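Local coordinates for putative branched chain amino acid ABC transporter, periplasmic amino acid-binding protein (Brucella ovis, PDB 4XFK) that probably captures branched-chain and related amino acids in the periplasm and hands them to an ABC transport system, at residues A[35-40]-A[286-291]; A[46-51]-A[318-323]; A[58-63]-A[68-73]; A[89-94]-A[120-125]. The protein carries 1 engineered substitution. All coordinates share one frame; numbering follows the deposited sequence.

Contact 1 (A[35-40]-A[286-291]); sequences VLYQLG and KVTGHY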
loop_
_atom_site.group_PDB
_atom_site.type_symbol
_atom_site.label_atom_id
_atom_site.label_comp_id
_atom_site.label_asym_id
_atom_site.label_seq_id
_atom_site.Cartn_x
_atom_site.Cartn_y
_atom_site.Cartn_z
ATOM N N VAL A 35 3.605 -6.708 9.677
ATOM C CA VAL A 35 3.183 -8.101 9.701
ATOM C C VAL A 35 3.471 -8.739 11.066
ATOM O O VAL A 35 2.607 -9.412 11.642
ATOM C CB VAL A 35 3.838 -8.884 8.544
ATOM C CG1 VAL A 35 3.580 -10.386 8.666
ATOM C CG2 VAL A 35 3.316 -8.364 7.207
ATOM N N LEU A 36 4.665 -8.516 11.602
ATOM C CA LEU A 36 4.981 -9.063 12.922
ATOM C C LEU A 36 4.096 -8.420 13.983
ATOM O O LEU A 36 3.681 -9.076 14.929
ATOM C CB LEU A 36 6.459 -8.870 13.258
ATOM C CG LEU A 36 7.397 -9.715 12.397
ATOM C CD1 LEU A 36 8.843 -9.544 12.842
ATOM C CD2 LEU A 36 7.000 -11.176 12.425
ATOM N N TYR A 37 3.794 -7.133 13.827
ATOM C CA TYR A 37 2.896 -6.475 14.777
ATOM C C TYR A 37 1.519 -7.148 14.802
ATOM O O TYR A 37 1.035 -7.546 15.864
ATOM C CB TYR A 37 2.758 -4.978 14.460
ATOM C CG TYR A 37 1.721 -4.257 15.295
ATOM C CD1 TYR A 37 2.062 -3.658 16.505
ATOM C CD2 TYR A 37 0.405 -4.143 14.857
ATOM C CE1 TYR A 37 1.112 -2.988 17.261
ATOM C CE2 TYR A 37 -0.548 -3.476 15.605
ATOM C CZ TYR A 37 -0.193 -2.903 16.808
ATOM O OH TYR A 37 -1.151 -2.236 17.543
ATOM N N GLN A 38 0.879 -7.272 13.643
ATOM C CA GLN A 38 -0.506 -7.729 13.647
ATOM C C GLN A 38 -0.653 -9.241 13.783
ATOM O O GLN A 38 -1.543 -9.721 14.495
ATOM C CB GLN A 38 -1.292 -7.186 12.453
ATOM C CG GLN A 38 -2.790 -7.406 12.607
ATOM C CD GLN A 38 -3.357 -6.769 13.873
ATOM O OE1 GLN A 38 -2.970 -5.670 14.258
ATOM N NE2 GLN A 38 -4.301 -7.452 14.505
ATOM N N LEU A 39 0.205 -10.011 13.118
ATOM C CA LEU A 39 0.215 -11.445 13.387
ATOM C C LEU A 39 0.631 -11.699 14.836
ATOM O O LEU A 39 0.194 -12.672 15.453
ATOM C CB LEU A 39 1.121 -12.203 12.424
ATOM C CG LEU A 39 0.709 -12.195 10.953
ATOM C CD1 LEU A 39 1.612 -13.112 10.164
ATOM C CD2 LEU A 39 -0.740 -12.611 10.777
ATOM N N GLY A 40 1.448 -10.807 15.394
ATOM C CA GLY A 40 1.777 -10.885 16.804
ATOM C C GLY A 40 0.544 -10.742 17.675
ATOM O O GLY A 40 0.404 -11.466 18.663
ATOM N N LYS A 286 4.917 1.605 20.622
ATOM C CA LYS A 286 5.356 0.814 21.766
ATOM C C LYS A 286 5.966 -0.507 21.315
ATOM O O LYS A 286 6.990 -0.947 21.842
ATOM C CB LYS A 286 4.184 0.555 22.712
ATOM C CG LYS A 286 4.585 -0.091 24.027
ATOM C CD LYS A 286 3.432 -0.094 25.020
ATOM C CE LYS A 286 2.356 -1.101 24.640
ATOM N NZ LYS A 286 1.453 -1.396 25.796
ATOM N N VAL A 287 5.342 -1.134 20.325
ATOM C CA VAL A 287 5.796 -2.432 19.852
ATOM C C VAL A 287 6.975 -2.344 18.883
ATOM O O VAL A 287 7.954 -3.079 19.026
ATOM C CB VAL A 287 4.645 -3.209 19.177
ATOM C CG1 VAL A 287 5.159 -4.504 18.560
ATOM C CG2 VAL A 287 3.519 -3.487 20.178
ATOM N N THR A 288 6.891 -1.454 17.898
ATOM C CA THR A 288 7.886 -1.442 16.829
ATOM C C THR A 288 8.999 -0.429 17.035
ATOM O O THR A 288 10.036 -0.518 16.387
ATOM C CB THR A 288 7.259 -1.123 15.467
ATOM O OG1 THR A 288 6.932 0.273 15.425
ATOM C CG2 THR A 288 6.016 -1.963 15.239
ATOM N N GLY A 289 8.776 0.554 17.902
ATOM C CA GLY A 289 9.746 1.612 18.096
ATOM C C GLY A 289 9.468 2.884 17.305
ATOM O O GLY A 289 10.115 3.902 17.549
ATOM N N HIS A 290 8.523 2.847 16.359
ATOM C CA HIS A 290 8.190 4.036 15.576
ATOM C C HIS A 290 6.688 4.142 15.347
ATOM O O HIS A 290 5.966 3.147 15.403
ATOM C CB HIS A 290 8.926 4.036 14.229
ATOM C CG HIS A 290 8.647 2.829 13.388
ATOM N ND1 HIS A 290 9.432 1.698 13.428
ATOM C CD2 HIS A 290 7.661 2.572 12.497
ATOM C CE1 HIS A 290 8.948 0.797 12.591
ATOM N NE2 HIS A 290 7.872 1.301 12.016
ATOM N N TYR A 291 6.219 5.358 15.098
ATOM C CA TYR A 291 4.830 5.571 14.725
ATOM C C TYR A 291 4.576 4.977 13.338
ATOM O O TYR A 291 5.460 4.963 12.479
ATOM C CB TYR A 291 4.506 7.067 14.723
ATOM C CG TYR A 291 4.376 7.686 16.099
ATOM C CD1 TYR A 291 3.395 7.253 16.986
ATOM C CD2 TYR A 291 5.215 8.716 16.501
ATOM C CE1 TYR A 291 3.264 7.827 18.243
ATOM C CE2 TYR A 291 5.086 9.299 17.750
ATOM C CZ TYR A 291 4.114 8.850 18.618
ATOM O OH TYR A 291 3.992 9.440 19.859
#

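Contact 2 (A[46-51]-A[318-323]); sequences GGFNGE and GKINTT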
loop_
_atom_site.group_PDB
_atom_site.type_symbol
_atom_site.label_atom_id
_atom_site.label_comp_id
_atom_site.label_asym_id
_atom_site.label_seq_id
_atom_site.Cartn_x
_atom_site.Cartn_y
_atom_site.Cartn_z
ATOM N N GLY A 46 -3.775 -16.485 20.736
ATOM C CA GLY A 46 -3.761 -17.936 20.638
ATOM C C GLY A 46 -3.495 -18.480 19.246
ATOM O O GLY A 46 -3.383 -19.695 19.074
ATOM N N GLY A 47 -3.378 -17.602 18.252
ATOM C CA GLY A 47 -3.087 -18.051 16.904
ATOM C C GLY A 47 -4.326 -18.457 16.128
ATOM O O GLY A 47 -5.323 -17.745 16.113
ATOM N N PHE A 48 -4.257 -19.607 15.470
ATOM C CA PHE A 48 -5.381 -20.111 14.684
ATOM C C PHE A 48 -5.417 -21.633 14.762
ATOM O O PHE A 48 -4.370 -22.276 14.709
ATOM C CB PHE A 48 -5.293 -19.674 13.211
ATOM C CG PHE A 48 -6.433 -20.187 12.375
ATOM C CD1 PHE A 48 -7.733 -19.776 12.636
ATOM C CD2 PHE A 48 -6.216 -21.086 11.341
ATOM C CE1 PHE A 48 -8.794 -20.261 11.891
ATOM C CE2 PHE A 48 -7.275 -21.561 10.583
ATOM C CZ PHE A 48 -8.561 -21.144 10.861
ATOM N N ASN A 49 -6.615 -22.204 14.899
ATOM C CA ASN A 49 -6.809 -23.655 14.837
ATOM C C ASN A 49 -6.132 -24.373 16.002
ATOM O O ASN A 49 -5.784 -25.547 15.908
ATOM C CB ASN A 49 -6.320 -24.208 13.487
ATOM C CG ASN A 49 -6.944 -25.554 13.138
ATOM O OD1 ASN A 49 -8.098 -25.824 13.469
ATOM N ND2 ASN A 49 -6.177 -26.404 12.468
ATOM N N GLY A 50 -5.956 -23.659 17.109
ATOM C CA GLY A 50 -5.391 -24.242 18.316
ATOM C C GLY A 50 -3.874 -24.266 18.375
ATOM O O GLY A 50 -3.300 -24.894 19.266
ATOM N N GLU A 51 -3.221 -23.579 17.437
ATOM C CA GLU A 51 -1.765 -23.486 17.414
ATOM C C GLU A 51 -1.356 -22.064 17.081
ATOM O O GLU A 51 -2.100 -21.334 16.426
ATOM C CB GLU A 51 -1.171 -24.431 16.361
ATOM C CG GLU A 51 -1.513 -25.911 16.543
ATOM C CD GLU A 51 -0.889 -26.534 17.787
ATOM O OE1 GLU A 51 0.104 -25.997 18.315
ATOM O OE2 GLU A 51 -1.389 -27.585 18.233
ATOM N N GLY A 318 -9.957 -30.242 12.015
ATOM C CA GLY A 318 -8.564 -29.949 12.299
ATOM C C GLY A 318 -7.749 -29.488 11.107
ATOM O O GLY A 318 -6.658 -28.949 11.277
ATOM N N LYS A 319 -8.264 -29.705 9.900
ATOM C CA LYS A 319 -7.551 -29.302 8.692
ATOM C C LYS A 319 -7.790 -27.833 8.379
ATOM O O LYS A 319 -8.804 -27.256 8.774
ATOM C CB LYS A 319 -7.969 -30.158 7.494
ATOM N N ILE A 320 -6.845 -27.230 7.673
ATOM C CA ILE A 320 -6.993 -25.849 7.244
ATOM C C ILE A 320 -7.413 -25.791 5.788
ATOM O O ILE A 320 -6.784 -26.396 4.928
ATOM C CB ILE A 320 -5.707 -25.075 7.468
ATOM C CG1 ILE A 320 -5.461 -24.972 8.974
ATOM C CG2 ILE A 320 -5.786 -23.702 6.805
ATOM C CD1 ILE A 320 -4.281 -24.169 9.347
ATOM N N ASN A 321 -8.492 -25.064 5.531
ATOM C CA ASN A 321 -9.076 -24.977 4.202
ATOM C C ASN A 321 -9.003 -23.538 3.723
ATOM O O ASN A 321 -9.719 -22.674 4.218
ATOM C CB ASN A 321 -10.524 -25.467 4.254
ATOM C CG ASN A 321 -11.161 -25.559 2.887
ATOM O OD1 ASN A 321 -11.113 -24.620 2.101
ATOM N ND2 ASN A 321 -11.770 -26.705 2.597
ATOM N N THR A 322 -8.132 -23.285 2.754
ATOM C CA THR A 322 -7.923 -21.923 2.290
ATOM C C THR A 322 -9.122 -21.364 1.527
ATOM O O THR A 322 -9.283 -20.159 1.453
ATOM C CB THR A 322 -6.667 -21.810 1.430
ATOM O OG1 THR A 322 -6.721 -22.809 0.410
ATOM C CG2 THR A 322 -5.412 -22.022 2.270
ATOM N N THR A 323 -9.957 -22.225 0.952
ATOM C CA THR A 323 -11.166 -21.738 0.299
ATOM C C THR A 323 -12.127 -21.188 1.342
ATOM O O THR A 323 -12.714 -20.126 1.151
ATOM C CB THR A 323 -11.844 -22.824 -0.548
ATOM O OG1 THR A 323 -10.892 -23.312 -1.495
ATOM C CG2 THR A 323 -13.053 -22.250 -1.290
#

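Contact 3 (A[58-63]-A[68-73]); sequences YDNQGG and ADRVKA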
loop_
_atom_site.group_PDB
_atom_site.type_symbol
_atom_site.label_atom_id
_atom_site.label_comp_id
_atom_site.label_asym_id
_atom_site.label_seq_id
_atom_site.Cartn_x
_atom_site.Cartn_y
_atom_site.Cartn_z
ATOM N N TYR A 58 11.012 -15.070 4.008
ATOM C CA TYR A 58 11.867 -15.344 2.851
ATOM C C TYR A 58 12.394 -14.038 2.285
ATOM O O TYR A 58 11.651 -13.259 1.695
ATOM C CB TYR A 58 11.107 -16.130 1.769
ATOM C CG TYR A 58 10.647 -17.475 2.263
ATOM C CD1 TYR A 58 9.470 -17.597 2.986
ATOM C CD2 TYR A 58 11.399 -18.620 2.033
ATOM C CE1 TYR A 58 9.055 -18.821 3.475
ATOM C CE2 TYR A 58 10.983 -19.852 2.511
ATOM C CZ TYR A 58 9.813 -19.939 3.231
ATOM O OH TYR A 58 9.382 -21.150 3.720
ATOM N N ASP A 59 13.676 -13.794 2.499
ATOM C CA ASP A 59 14.348 -12.592 2.021
ATOM C C ASP A 59 14.555 -12.705 0.520
ATOM O O ASP A 59 15.333 -13.528 0.054
ATOM C CB ASP A 59 15.681 -12.465 2.754
ATOM C CG ASP A 59 16.436 -11.187 2.434
ATOM O OD1 ASP A 59 15.903 -10.303 1.724
ATOM O OD2 ASP A 59 17.591 -11.077 2.920
ATOM N N ASN A 60 13.828 -11.891 -0.234
ATOM C CA ASN A 60 13.916 -11.891 -1.681
ATOM C C ASN A 60 14.834 -10.771 -2.146
ATOM O O ASN A 60 14.478 -9.590 -2.074
ATOM C CB ASN A 60 12.537 -11.714 -2.325
ATOM C CG ASN A 60 12.626 -11.598 -3.830
ATOM O OD1 ASN A 60 13.567 -12.118 -4.438
ATOM N ND2 ASN A 60 11.675 -10.895 -4.440
ATOM N N GLN A 61 16.016 -11.146 -2.626
ATOM C CA GLN A 61 17.007 -10.171 -3.069
ATOM C C GLN A 61 17.019 -10.002 -4.576
ATOM O O GLN A 61 17.791 -9.214 -5.110
ATOM C CB GLN A 61 18.391 -10.609 -2.596
ATOM C CG GLN A 61 18.550 -10.501 -1.096
ATOM C CD GLN A 61 18.664 -9.055 -0.647
ATOM O OE1 GLN A 61 19.435 -8.276 -1.215
ATOM N NE2 GLN A 61 17.892 -8.686 0.367
ATOM N N GLY A 62 16.152 -10.740 -5.255
ATOM C CA GLY A 62 16.226 -10.828 -6.698
ATOM C C GLY A 62 15.001 -10.412 -7.487
ATOM O O GLY A 62 14.788 -10.916 -8.589
ATOM N N GLY A 63 14.203 -9.488 -6.954
ATOM C CA GLY A 63 13.060 -8.972 -7.695
ATOM C C GLY A 63 12.087 -10.061 -8.101
ATOM O O GLY A 63 11.896 -11.020 -7.368
ATOM N N ALA A 68 9.769 -15.759 -7.631
ATOM C CA ALA A 68 9.268 -17.037 -8.123
ATOM C C ALA A 68 9.931 -18.188 -7.364
ATOM O O ALA A 68 9.278 -19.149 -6.955
ATOM C CB ALA A 68 9.494 -17.164 -9.630
ATOM N N ASP A 69 11.234 -18.063 -7.150
ATOM C CA ASP A 69 11.983 -19.057 -6.403
ATOM C C ASP A 69 11.497 -19.124 -4.956
ATOM O O ASP A 69 11.290 -20.208 -4.406
ATOM C CB ASP A 69 13.474 -18.718 -6.465
ATOM C CG ASP A 69 14.322 -19.675 -5.665
ATOM O OD1 ASP A 69 14.688 -20.741 -6.204
ATOM O OD2 ASP A 69 14.631 -19.357 -4.498
ATOM N N ARG A 70 11.308 -17.962 -4.343
ATOM C CA ARG A 70 10.916 -17.924 -2.944
ATOM C C ARG A 70 9.493 -18.442 -2.716
ATOM O O ARG A 70 9.227 -19.099 -1.709
ATOM C CB ARG A 70 11.104 -16.516 -2.355
ATOM C CG ARG A 70 12.541 -15.944 -2.457
ATOM C CD ARG A 70 13.570 -16.655 -1.574
ATOM N NE ARG A 70 13.980 -17.954 -2.102
ATOM C CZ ARG A 70 14.388 -18.972 -1.347
ATOM N NH1 ARG A 70 14.460 -18.843 -0.022
ATOM N NH2 ARG A 70 14.730 -20.120 -1.915
ATOM N N VAL A 71 8.584 -18.158 -3.645
ATOM C CA VAL A 71 7.229 -18.704 -3.551
ATOM C C VAL A 71 7.238 -20.235 -3.609
ATOM O O VAL A 71 6.548 -20.902 -2.825
ATOM C CB VAL A 71 6.302 -18.121 -4.640
ATOM C CG1 VAL A 71 4.999 -18.908 -4.735
ATOM C CG2 VAL A 71 6.021 -16.662 -4.344
ATOM N N LYS A 72 8.028 -20.797 -4.517
ATOM C CA LYS A 72 8.166 -22.245 -4.581
ATOM C C LYS A 72 8.694 -22.800 -3.257
ATOM O O LYS A 72 8.193 -23.801 -2.753
ATOM C CB LYS A 72 9.077 -22.653 -5.742
ATOM C CG LYS A 72 8.498 -22.353 -7.117
ATOM C CD LYS A 72 9.485 -22.704 -8.217
ATOM C CE LYS A 72 9.147 -21.999 -9.527
ATOM N NZ LYS A 72 7.766 -22.277 -10.009
ATOM N N ALA A 73 9.681 -22.125 -2.679
ATOM C CA ALA A 73 10.266 -22.576 -1.423
ATOM C C ALA A 73 9.253 -22.512 -0.292
ATOM O O ALA A 73 9.136 -23.443 0.503
ATOM C CB ALA A 73 11.505 -21.758 -1.085
#

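Contact 4 (A[89-94]-A[120-125]); sequences AVAGQI and LELTGS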
loop_
_atom_site.group_PDB
_atom_site.type_symbol
_atom_site.label_atom_id
_atom_site.label_comp_id
_atom_site.label_asym_id
_atom_site.label_seq_id
_atom_site.Cartn_x
_atom_site.Cartn_y
_atom_site.Cartn_z
ATOM N N ALA A 89 5.890 -5.158 -9.347
ATOM C CA ALA A 89 6.587 -6.019 -10.298
ATOM C C ALA A 89 6.702 -7.422 -9.706
ATOM O O ALA A 89 6.415 -8.427 -10.359
ATOM C CB ALA A 89 7.957 -5.449 -10.626
ATOM N N VAL A 90 7.106 -7.483 -8.445
ATOM C CA VAL A 90 7.143 -8.749 -7.725
ATOM C C VAL A 90 5.740 -9.343 -7.575
ATOM O O VAL A 90 5.538 -10.545 -7.790
ATOM C CB VAL A 90 7.820 -8.588 -6.355
ATOM C CG1 VAL A 90 7.583 -9.812 -5.481
ATOM C CG2 VAL A 90 9.326 -8.334 -6.532
ATOM N N ALA A 91 4.770 -8.508 -7.212
ATOM C CA ALA A 91 3.401 -8.984 -7.010
ATOM C C ALA A 91 2.803 -9.610 -8.266
ATOM O O ALA A 91 2.065 -10.589 -8.183
ATOM C CB ALA A 91 2.512 -7.860 -6.531
ATOM N N GLY A 92 3.103 -9.028 -9.426
ATOM C CA GLY A 92 2.633 -9.567 -10.694
ATOM C C GLY A 92 3.100 -11.000 -10.888
ATOM O O GLY A 92 2.358 -11.859 -11.376
ATOM N N GLN A 93 4.341 -11.270 -10.492
ATOM C CA GLN A 93 4.890 -12.616 -10.569
ATOM C C GLN A 93 4.252 -13.533 -9.525
ATOM O O GLN A 93 3.837 -14.655 -9.843
ATOM C CB GLN A 93 6.403 -12.572 -10.367
ATOM C CG GLN A 93 7.082 -13.894 -10.630
ATOM C CD GLN A 93 6.976 -14.306 -12.084
ATOM O OE1 GLN A 93 7.136 -13.483 -12.991
ATOM N NE2 GLN A 93 6.703 -15.581 -12.318
ATOM N N ILE A 94 4.194 -13.075 -8.274
ATOM C CA ILE A 94 3.635 -13.895 -7.201
ATOM C C ILE A 94 2.198 -14.289 -7.510
ATOM O O ILE A 94 1.825 -15.460 -7.397
ATOM C CB ILE A 94 3.696 -13.179 -5.826
ATOM C CG1 ILE A 94 5.147 -13.038 -5.363
ATOM C CG2 ILE A 94 2.886 -13.949 -4.771
ATOM C CD1 ILE A 94 5.289 -12.315 -4.040
ATOM N N LEU A 120 -2.868 -1.460 -10.815
ATOM C CA LEU A 120 -4.257 -1.774 -11.128
ATOM C C LEU A 120 -4.523 -3.234 -11.485
ATOM O O LEU A 120 -5.537 -3.790 -11.078
ATOM C CB LEU A 120 -4.744 -0.885 -12.277
ATOM C CG LEU A 120 -4.800 0.598 -11.937
ATOM C CD1 LEU A 120 -5.132 1.406 -13.173
ATOM C CD2 LEU A 120 -5.813 0.849 -10.843
ATOM N N GLU A 121 -3.624 -3.849 -12.248
ATOM C CA GLU A 121 -3.878 -5.176 -12.802
ATOM C C GLU A 121 -4.179 -6.241 -11.750
ATOM O O GLU A 121 -4.871 -7.224 -12.038
ATOM C CB GLU A 121 -2.708 -5.636 -13.682
ATOM C CG GLU A 121 -1.399 -5.860 -12.925
ATOM C CD GLU A 121 -0.299 -6.428 -13.805
ATOM O OE1 GLU A 121 -0.548 -6.641 -15.008
ATOM O OE2 GLU A 121 0.814 -6.680 -13.289
ATOM N N LEU A 122 -3.671 -6.057 -10.531
ATOM C CA LEU A 122 -3.823 -7.081 -9.502
ATOM C C LEU A 122 -5.289 -7.327 -9.117
ATOM O O LEU A 122 -5.641 -8.420 -8.676
ATOM C CB LEU A 122 -2.936 -6.766 -8.296
ATOM C CG LEU A 122 -1.455 -6.682 -8.696
ATOM C CD1 LEU A 122 -0.641 -6.043 -7.605
ATOM C CD2 LEU A 122 -0.900 -8.065 -9.040
ATOM N N THR A 123 -6.147 -6.326 -9.319
ATOM C CA THR A 123 -7.583 -6.520 -9.139
ATOM C C THR A 123 -8.331 -6.283 -10.454
ATOM O O THR A 123 -9.557 -6.116 -10.460
ATOM C CB THR A 123 -8.163 -5.599 -8.053
ATOM O OG1 THR A 123 -7.790 -4.242 -8.319
ATOM C CG2 THR A 123 -7.652 -6.004 -6.674
ATOM N N GLY A 124 -7.590 -6.273 -11.558
ATOM C CA GLY A 124 -8.159 -6.110 -12.886
ATOM C C GLY A 124 -7.860 -7.335 -13.726
ATOM O O GLY A 124 -8.378 -8.418 -13.450
ATOM N N SER A 125 -7.006 -7.180 -14.734
ATOM C CA SER A 125 -6.713 -8.271 -15.663
ATOM C C SER A 125 -6.090 -9.508 -15.009
ATOM O O SER A 125 -6.209 -10.615 -15.546
ATOM C CB SER A 125 -5.822 -7.784 -16.808
ATOM O OG SER A 125 -4.545 -7.410 -16.324
#

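Contact 1 (A[35-40]-A[286-291])
Tyr37 and Val287 mark the nearest backbone approach, their CA atoms 7.1 Å apart, where the middle of helix 26-44 faces the last turn of helix 274-288. Tyr37 carries its CG anti to the backbone N (chi1 173°), which swings the ring out towards the second helix, and the CD1-CE1 edge then runs into the fork of Val287. Val287 CB lies near the plane of the ring, at its edge, 3.7 Å from Tyr37 CD1, and the two side chains cross at about a right angle. The methyls share the edge: Val287 CG1 sits 3.8 Å from Tyr37 CD1, and Val287 CG2 the same distance from Tyr37 CE1. Thr288 CG2 adds a looser, oblique touch. Beyond the edge, the phenol oxygen is hydrogen-bonded to Asp283, one turn back on helix 274-288, and the ring also meets that of Tyr284. Thr288 OG1, bonded to the Tyr284 carbonyl, accepts from His290 N at 3.2 Å with a nearly straight N-H (169°). This ST turn follows the helix through Gly289, whose positive phi ends the helical run. The contact is thus helix-to-helix-end packing in a periplasmic binding protein, joined by an aromatic edge and finished by an ST turn.

Contact 2 (A[46-51]-A[318-323])
Asn49 reaches across from the loop after helix 26-44 to Gly318 and Ile320, just ahead of helix 322-331. It occupies the second position of a type I' turn from Phe48 to Glu51, with phi and psi both positive. From CB, the side chain leaves with CG anti to the backbone N (chi1 -158°). CG passes 3.9 Å from Gly318 O, and OD1 stays farther from that oxygen. The amide nitrogen makes the bond: ND2 donates to Gly318 O at 2.9 Å with an N-H angle of 158°. The acceptor lies in the plane of the Asn49 amide, whereas the donor stands well above the carbonyl plane of Gly318. ND2 also rests 3.8 Å from Ile320 CG1 and donates to the carbonyl of Glu10, so this single nitrogen ties the turn to two chain segments. Glu10 in turn receives Ile320 N on its carboxylate.

Beside this polar link, Ile320 CD1 lies at the edge of the Phe48 ring, 4.2 Å from CD2, the two side chains sliding past each other in opposite directions. Farther on, Asn321 is the N-cap of helix 322-331, its OD1 accepting from Asp324 N and, weakly, from Thr323 N. The contact therefore combines a type I' turn with the approach to a capped helix, held together by a hydrogen bond from a side-chain amide to a backbone carbonyl at the surface of the periplasmic binding protein fold.

Contact 3 (A[58-63]-A[68-73])
Tyr58 and Arg70 meet inside a beta-alpha unit of the parallel five-stranded sheet, where edge strand 54-59 runs out into a short loop and the chain returns as helix 63-76. The helix lies back against its own strand, as in the Rossmann-like lobes of periplasmic binding proteins, and the closest CA pair, Tyr58 and Arg70, is 6.4 Å apart. Arg70 drapes over the strand end. Its CB packs on Tyr58 CB, CD passes 3.9 Å from Asp59 O, and CG leans on the CB of Asn60. Bends at chi2 and chi3 (-69° and 76°) fold the chain back, bringing NH1 to the edge of the Tyr58 ring, 3.7 Å from CD2. Ring and guanidinium planes are 63° apart, so the two groups do not stack. The carbonyl oxygen of Arg70 lies over one face of the ring, while Ala73 CB touches Tyr58 CE2 obliquely at 4.1 Å and also covers one face of the guanidinium. The tyrosine hydroxyl continues to Asp77, just past the end of helix 63-76.

In the loop, Asn60 uses both ends of its amide: OD1 accepts from Gly62 N in an Asx turn, and ND2 donates to Gly63 O at 2.9 Å. Asp59, which also bonds to Ser21, accepts from Gln61 NE2. On the helix, Asp69 fixes the rotation of the guanidinium side-on through one oxygen: OD2 receives Arg70 NH2 at 2.7 Å on its syn side and Arg70 NE at 2.9 Å through its anti lone pair.

Contact 4 (A[89-94]-A[120-125])
Glu121 and Leu122 approach Ala91 and Gly92 from a short 3-10 turn in the loop between strands 111-114 and 131-133. The turn starts at Leu120, whose carbonyl accepts from Thr123 N at 3.1 Å. Glu121 comes next. Its extended chain (chi2 175°) carries the carboxylate alongside the helix, with OE2 4.3 Å from Gly92 CA; this is a loose approach, and the other oxygen, OE1, forms a salt bridge with Lys126. Leu122 follows and supplies the apolar part. With CG anti to the carbonyl carbon (chi1 -59°), its fork straddles the helix surface: CD1 meets Ala91 CB at 3.8 Å, while CD2 lies over the peptide that joins Ala91 to Gly92, 4.0 Å from Ala91 O and 4.1 Å from Gly92 N. Thr123 follows, its hydroxyl bonded to Arg133, and Gly124 N donates to Glu121 O. Leu122 also packs on Ala117 and on Asn114 of strand 111-114, and Ala91 on Gln84 of strand 81-84 and Tyr112, so the loop lies against helix 88-104 close to the ends of these two neighbouring strands, with helix 63-76 packed on the helix through Val90 and Ile94.

All four contacts involve the lobe built on the parallel sheet 54-59, 13-18, 81-84, 111-114, 131-133. Contacts 3 and 4 are local along the chain and come in series. They touch directly, Val71 CG2 lying 3.9 Å from Ile94 CG1 where helices 63-76 and 88-104 pack side by side; their centres are 16 Å apart. Contacts 1 and 2 instead join the early chain to parts more than 240 residues later. Their segments alternate in sequence, and their centres lie about 23 Å apart, at two places along the chain from helix 26-44 to strand 54-59. Contacts 1 and 4 flank the chain's centre on opposite sides. Later chain segments thus return to complete this lobe.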